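Local coordinates for protein sulfite dehydrogenase (Paracoccus pantotrophus, PDB 2XTS) that probably oxidises protein-bound sulfane sulfur at a molybdenum-molybdopterin cofactor and passes the electrons to heme c, working as a complex with a cytochrome chain, at residues E127-Q140 / Q374-E388. Sequence-based numbering, arbitrary orientation.
Sequences EWGGAQLEGCQYTQ and QTWWVKADGEVENVE
Q374 and Q140 cross with their amide planes nearly perpendicular, 84° apart, where a loop and short helix of the molybdopterin-binding domain pack against the C-terminal beta hairpin, at the edge of the antiparallel sheet of the E-set-like (immunoglobulin-like) dimerisation domain. Two residues on, W376 turns the six-membered end of its indole to the start of helix 136-140: CB of C136 lies at the ring edge, 3.7 Å from CZ2. The CG of Q374 rests on one face of the same ring, offset toward its rim, and NE1 is bonded to the carbonyl of I268. Across the type I turn 379-382, K379 NZ bridges E385 OE2, which R177 of the cytochrome chain also meets, and ties the hairpin arms together. N386 then makes the central link. With CG anti to the backbone N (chi1 177°), its amide reaches across, and both ND2 bonds go to the loop: a nearly straight one to OE1 of E127 at 2.9 Å and another to the carbonyl O of L133 at 2.8 Å. OE1 is approached from above the carboxylate plane. The other oxygen, OE2, takes the backbone N-H groups of Q132 (2.9 Å) and L133 (3.1 Å) from opposite faces, so one carboxylate both braces its own loop and receives the hairpin. Replacing E127 by an alanine removes the carboxylate and would probably leave those two N-H groups and one N386 amide hydrogen without their acceptor, freeing the loop to shift. V387 and E388 pair with a strand of the cytochrome chain, continuing the sheet across the interface. The E388 carboxylate, salt-bridged to K355 and R359, sets OE2 3.3 Å from CA of G130.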
loop_
_atom_site.group_PDB
_atom_site.type_symbol
_atom_site.label_atom_id
_atom_site.label_comp_id
_atom_site.label_asym_id
_atom_site.label_seq_id
_atom_site.Cartn_x
_atom_site.Cartn_y
_atom_site.Cartn_z
ATOM N N GLU A 127 17.695 20.348 10.509
ATOM C CA GLU A 127 18.350 19.899 11.754
ATOM C C GLU A 127 19.869 19.912 11.691
ATOM O O GLU A 127 20.524 19.522 12.647
ATOM C CB GLU A 127 17.865 18.497 12.134
ATOM C CG GLU A 127 16.357 18.362 12.276
ATOM C CD GLU A 127 15.835 19.060 13.498
ATOM O OE1 GLU A 127 16.218 18.616 14.608
ATOM O OE2 GLU A 127 15.021 20.006 13.361
ATOM N N TRP A 128 20.450 20.398 10.600
ATOM C CA TRP A 128 21.908 20.432 10.499
ATOM C C TRP A 128 22.532 21.280 11.600
ATOM O O TRP A 128 23.613 20.969 12.089
ATOM C CB TRP A 128 22.368 20.975 9.151
ATOM C CG TRP A 128 22.664 19.917 8.129
ATOM C CD1 TRP A 128 22.097 19.798 6.889
ATOM C CD2 TRP A 128 23.641 18.878 8.232
ATOM N NE1 TRP A 128 22.674 18.750 6.210
ATOM C CE2 TRP A 128 23.611 18.160 7.023
ATOM C CE3 TRP A 128 24.536 18.477 9.229
ATOM C CZ2 TRP A 128 24.444 17.079 6.779
ATOM C CZ3 TRP A 128 25.359 17.399 8.976
ATOM C CH2 TRP A 128 25.314 16.717 7.762
ATOM N N GLY A 129 21.866 22.366 11.957
ATOM C CA GLY A 129 22.424 23.359 12.864
ATOM C C GLY A 129 21.860 23.295 14.264
ATOM O O GLY A 129 22.113 24.201 15.068
ATOM N N GLY A 130 21.091 22.256 14.578
ATOM C CA GLY A 130 20.458 22.144 15.891
ATOM C C GLY A 130 19.174 21.364 15.836
ATOM O O GLY A 130 18.928 20.625 14.894
ATOM N N ALA A 131 18.387 21.442 16.897
ATOM C CA ALA A 131 17.094 20.781 17.014
ATOM C C ALA A 131 16.025 21.836 16.790
ATOM O O ALA A 131 15.942 22.803 17.551
ATOM C CB ALA A 131 16.971 20.164 18.377
ATOM N N GLN A 132 15.270 21.721 15.702
ATOM C CA GLN A 132 14.356 22.795 15.318
ATOM C C GLN A 132 12.895 22.362 15.333
ATOM O O GLN A 132 12.086 23.047 15.913
ATOM C CB GLN A 132 14.724 23.377 13.947
ATOM C CG GLN A 132 16.099 24.072 13.919
ATOM C CD GLN A 132 16.271 25.055 12.788
ATOM O OE1 GLN A 132 15.472 25.108 11.858
ATOM N NE2 GLN A 132 17.335 25.842 12.864
ATOM N N LEU A 133 12.555 21.240 14.711
ATOM C CA LEU A 133 11.148 20.841 14.581
ATOM C C LEU A 133 10.831 19.675 15.519
ATOM O O LEU A 133 11.696 18.887 15.859
ATOM C CB LEU A 133 10.788 20.505 13.112
ATOM C CG LEU A 133 10.870 21.654 12.088
ATOM C CD1 LEU A 133 10.652 21.142 10.707
ATOM C CD2 LEU A 133 9.852 22.712 12.390
ATOM N N GLU A 134 9.577 19.614 15.943
ATOM C CA GLU A 134 9.141 18.712 16.997
ATOM C C GLU A 134 8.301 17.563 16.444
ATOM O O GLU A 134 7.084 17.703 16.258
ATOM C CB GLU A 134 8.324 19.522 18.003
ATOM C CG GLU A 134 9.104 20.667 18.660
ATOM C CD GLU A 134 8.221 21.587 19.471
ATOM O OE1 GLU A 134 7.404 21.059 20.252
ATOM O OE2 GLU A 134 8.341 22.831 19.312
ATOM N N GLY A 135 8.947 16.438 16.169
ATOM C CA GLY A 135 8.266 15.263 15.642
ATOM C C GLY A 135 9.009 14.652 14.491
ATOM O O GLY A 135 9.413 15.371 13.584
ATOM N N CYS A 136 9.115 13.326 14.473
ATOM C CA CYS A 136 9.787 12.664 13.373
ATOM C C CYS A 136 9.052 12.829 12.045
ATOM O O CYS A 136 9.688 12.753 11.001
ATOM C CB CYS A 136 10.072 11.180 13.666
ATOM S SG CYS A 136 8.620 10.169 13.952
ATOM N N GLN A 137 7.749 13.098 12.046
ATOM C CA GLN A 137 7.086 13.457 10.790
ATOM C C GLN A 137 7.847 14.607 10.130
ATOM O O GLN A 137 8.067 14.626 8.908
ATOM C CB GLN A 137 5.645 13.892 11.065
ATOM C CG GLN A 137 4.941 14.424 9.841
ATOM C CD GLN A 137 3.436 14.340 9.922
ATOM O OE1 GLN A 137 2.882 14.350 11.024
ATOM N NE2 GLN A 137 2.780 14.252 8.771
ATOM N N TYR A 138 8.266 15.577 10.948
ATOM C CA TYR A 138 8.903 16.799 10.437
ATOM C C TYR A 138 10.395 16.623 10.184
ATOM O O TYR A 138 10.929 17.122 9.206
ATOM C CB TYR A 138 8.648 17.975 11.408
ATOM C CG TYR A 138 7.185 18.136 11.678
ATOM C CD1 TYR A 138 6.341 18.647 10.710
ATOM C CD2 TYR A 138 6.635 17.718 12.866
ATOM C CE1 TYR A 138 4.992 18.747 10.930
ATOM C CE2 TYR A 138 5.275 17.786 13.083
ATOM C CZ TYR A 138 4.465 18.322 12.116
ATOM O OH TYR A 138 3.109 18.395 12.290
ATOM N N THR A 139 11.085 15.955 11.100
ATOM C CA THR A 139 12.531 15.863 10.997
ATOM C C THR A 139 13.029 14.685 10.150
ATOM O O THR A 139 14.185 14.692 9.722
ATOM C CB THR A 139 13.184 15.884 12.410
ATOM O OG1 THR A 139 12.605 14.898 13.267
ATOM C CG2 THR A 139 13.001 17.227 13.064
ATOM N N GLN A 140 12.153 13.707 9.842
ATOM C CA GLN A 140 12.510 12.560 9.023
ATOM C C GLN A 140 11.456 12.180 7.978
ATOM O O GLN A 140 11.649 11.201 7.274
ATOM C CB GLN A 140 12.853 11.347 9.908
ATOM C CG GLN A 140 14.228 11.364 10.605
ATOM C CD GLN A 140 14.234 12.156 11.914
ATOM O OE1 GLN A 140 13.195 12.425 12.504
ATOM N NE2 GLN A 140 15.418 12.475 12.398
ATOM N N GLN A 374 19.474 10.465 15.421
ATOM C CA GLN A 374 18.466 11.255 16.107
ATOM C C GLN A 374 18.360 10.828 17.573
ATOM O O GLN A 374 18.390 9.635 17.877
ATOM C CB GLN A 374 17.103 11.021 15.422
ATOM C CG GLN A 374 15.937 11.731 16.097
ATOM C CD GLN A 374 16.022 13.246 16.040
ATOM O OE1 GLN A 374 16.044 13.950 17.070
ATOM N NE2 GLN A 374 16.096 13.762 14.850
ATOM N N THR A 375 18.229 11.794 18.472
ATOM C CA THR A 375 18.041 11.539 19.891
ATOM C C THR A 375 16.663 12.021 20.314
ATOM O O THR A 375 16.249 13.137 19.970
ATOM C CB THR A 375 19.066 12.309 20.714
ATOM O OG1 THR A 375 20.386 12.010 20.242
ATOM C CG2 THR A 375 18.984 11.973 22.206
ATOM N N TRP A 376 15.954 11.185 21.069
ATOM C CA TRP A 376 14.729 11.608 21.744
ATOM C C TRP A 376 14.945 11.627 23.257
ATOM O O TRP A 376 15.389 10.627 23.848
ATOM C CB TRP A 376 13.543 10.661 21.509
ATOM C CG TRP A 376 13.142 10.424 20.095
ATOM C CD1 TRP A 376 12.885 9.200 19.556
ATOM C CD2 TRP A 376 12.925 11.382 19.029
ATOM N NE1 TRP A 376 12.522 9.326 18.246
ATOM C CE2 TRP A 376 12.534 10.649 17.897
ATOM C CE3 TRP A 376 12.979 12.776 18.937
ATOM C CZ2 TRP A 376 12.257 11.255 16.684
ATOM C CZ3 TRP A 376 12.688 13.377 17.738
ATOM C CH2 TRP A 376 12.337 12.626 16.633
ATOM N N TRP A 377 14.608 12.749 23.870
ATOM C CA TRP A 377 14.570 12.826 25.330
ATOM C C TRP A 377 13.183 12.432 25.816
ATOM O O TRP A 377 12.226 13.143 25.585
ATOM C CB TRP A 377 14.939 14.234 25.783
ATOM C CG TRP A 377 14.942 14.455 27.262
ATOM C CD1 TRP A 377 15.247 13.566 28.234
ATOM C CD2 TRP A 377 14.679 15.694 27.918
ATOM N NE1 TRP A 377 15.192 14.171 29.476
ATOM C CE2 TRP A 377 14.864 15.485 29.304
ATOM C CE3 TRP A 377 14.347 16.976 27.466
ATOM C CZ2 TRP A 377 14.678 16.499 30.243
ATOM C CZ3 TRP A 377 14.156 17.991 28.412
ATOM C CH2 TRP A 377 14.324 17.740 29.778
ATOM N N VAL A 378 13.104 11.275 26.474
ATOM C CA VAL A 378 11.869 10.816 27.100
ATOM C C VAL A 378 11.903 11.276 28.546
ATOM O O VAL A 378 12.790 10.903 29.301
ATOM C CB VAL A 378 11.716 9.283 27.038
ATOM C CG1 VAL A 378 10.421 8.822 27.720
ATOM C CG2 VAL A 378 11.747 8.789 25.594
ATOM N N LYS A 379 10.928 12.080 28.913
ATOM C CA LYS A 379 10.844 12.667 30.248
ATOM C C LYS A 379 10.020 11.771 31.170
ATOM O O LYS A 379 9.328 10.865 30.722
ATOM C CB LYS A 379 10.275 14.091 30.182
ATOM C CG LYS A 379 11.162 15.009 29.337
ATOM C CD LYS A 379 10.690 16.446 29.252
ATOM C CE LYS A 379 9.565 16.613 28.272
ATOM N NZ LYS A 379 9.242 18.049 28.088
ATOM N N ALA A 380 10.072 12.062 32.465
ATOM C CA ALA A 380 9.358 11.282 33.464
ATOM C C ALA A 380 7.841 11.273 33.311
ATOM O O ALA A 380 7.187 10.341 33.754
ATOM C CB ALA A 380 9.735 11.766 34.852
ATOM N N ASP A 381 7.291 12.296 32.671
ATOM C CA ASP A 381 5.861 12.363 32.377
ATOM C C ASP A 381 5.464 11.662 31.083
ATOM O O ASP A 381 4.302 11.685 30.722
ATOM C CB ASP A 381 5.375 13.822 32.393
ATOM C CG ASP A 381 6.039 14.702 31.337
ATOM O OD1 ASP A 381 6.854 14.196 30.543
ATOM O OD2 ASP A 381 5.747 15.920 31.320
ATOM N N GLY A 382 6.426 11.029 30.409
ATOM C CA GLY A 382 6.188 10.335 29.145
ATOM C C GLY A 382 6.220 11.212 27.913
ATOM O O GLY A 382 6.106 10.709 26.784
ATOM N N GLU A 383 6.386 12.511 28.106
ATOM C CA GLU A 383 6.511 13.412 26.955
ATOM C C GLU A 383 7.902 13.245 26.344
ATOM O O GLU A 383 8.840 12.841 27.026
ATOM C CB GLU A 383 6.227 14.857 27.357
ATOM C CG GLU A 383 4.829 15.064 27.887
ATOM C CD GLU A 383 3.742 14.794 26.869
ATOM O OE1 GLU A 383 3.954 15.071 25.655
ATOM O OE2 GLU A 383 2.662 14.327 27.300
ATOM N N VAL A 384 8.036 13.540 25.059
ATOM C CA VAL A 384 9.234 13.178 24.312
ATOM C C VAL A 384 9.688 14.393 23.510
ATOM O O VAL A 384 8.876 15.030 22.842
ATOM C CB VAL A 384 8.942 11.985 23.366
ATOM C CG1 VAL A 384 10.170 11.591 22.600
ATOM C CG2 VAL A 384 8.388 10.792 24.146
ATOM N N GLU A 385 10.989 14.704 23.564
ATOM C CA GLU A 385 11.534 15.875 22.874
ATOM C C GLU A 385 12.632 15.527 21.886
ATOM O O GLU A 385 13.447 14.622 22.093
ATOM C CB GLU A 385 12.126 16.855 23.904
ATOM C CG GLU A 385 11.110 17.666 24.691
ATOM C CD GLU A 385 11.712 18.817 25.477
ATOM O OE1 GLU A 385 12.744 19.352 25.040
ATOM O OE2 GLU A 385 11.119 19.202 26.507
ATOM N N ASN A 386 12.677 16.311 20.811
ATOM C CA ASN A 386 13.809 16.395 19.915
ATOM C C ASN A 386 14.889 17.243 20.578
ATOM O O ASN A 386 14.644 18.415 20.907
ATOM C CB ASN A 386 13.374 17.081 18.622
ATOM C CG ASN A 386 14.515 17.286 17.648
ATOM O OD1 ASN A 386 15.588 16.703 17.799
ATOM N ND2 ASN A 386 14.309 18.174 16.684
ATOM N N VAL A 387 16.037 16.628 20.846
ATOM C CA VAL A 387 17.187 17.281 21.456
ATOM C C VAL A 387 18.452 16.935 20.714
ATOM O O VAL A 387 18.490 15.950 20.010
ATOM C CB VAL A 387 17.354 16.890 22.958
ATOM C CG1 VAL A 387 16.109 17.273 23.744
ATOM C CG2 VAL A 387 17.686 15.434 23.132
ATOM N N GLU A 388 19.494 17.752 20.895
ATOM C CA GLU A 388 20.883 17.324 20.668
ATOM C C GLU A 388 21.523 17.113 22.017
ATOM O O GLU A 388 21.153 17.774 22.989
ATOM C CB GLU A 388 21.714 18.348 19.899
ATOM C CG GLU A 388 21.271 18.536 18.484
ATOM C CD GLU A 388 22.269 19.288 17.623
ATOM O OE1 GLU A 388 23.251 19.853 18.145
ATOM O OE2 GLU A 388 22.079 19.363 16.395
HETATM O O HOH W 1 23.996 22.282 17.283
#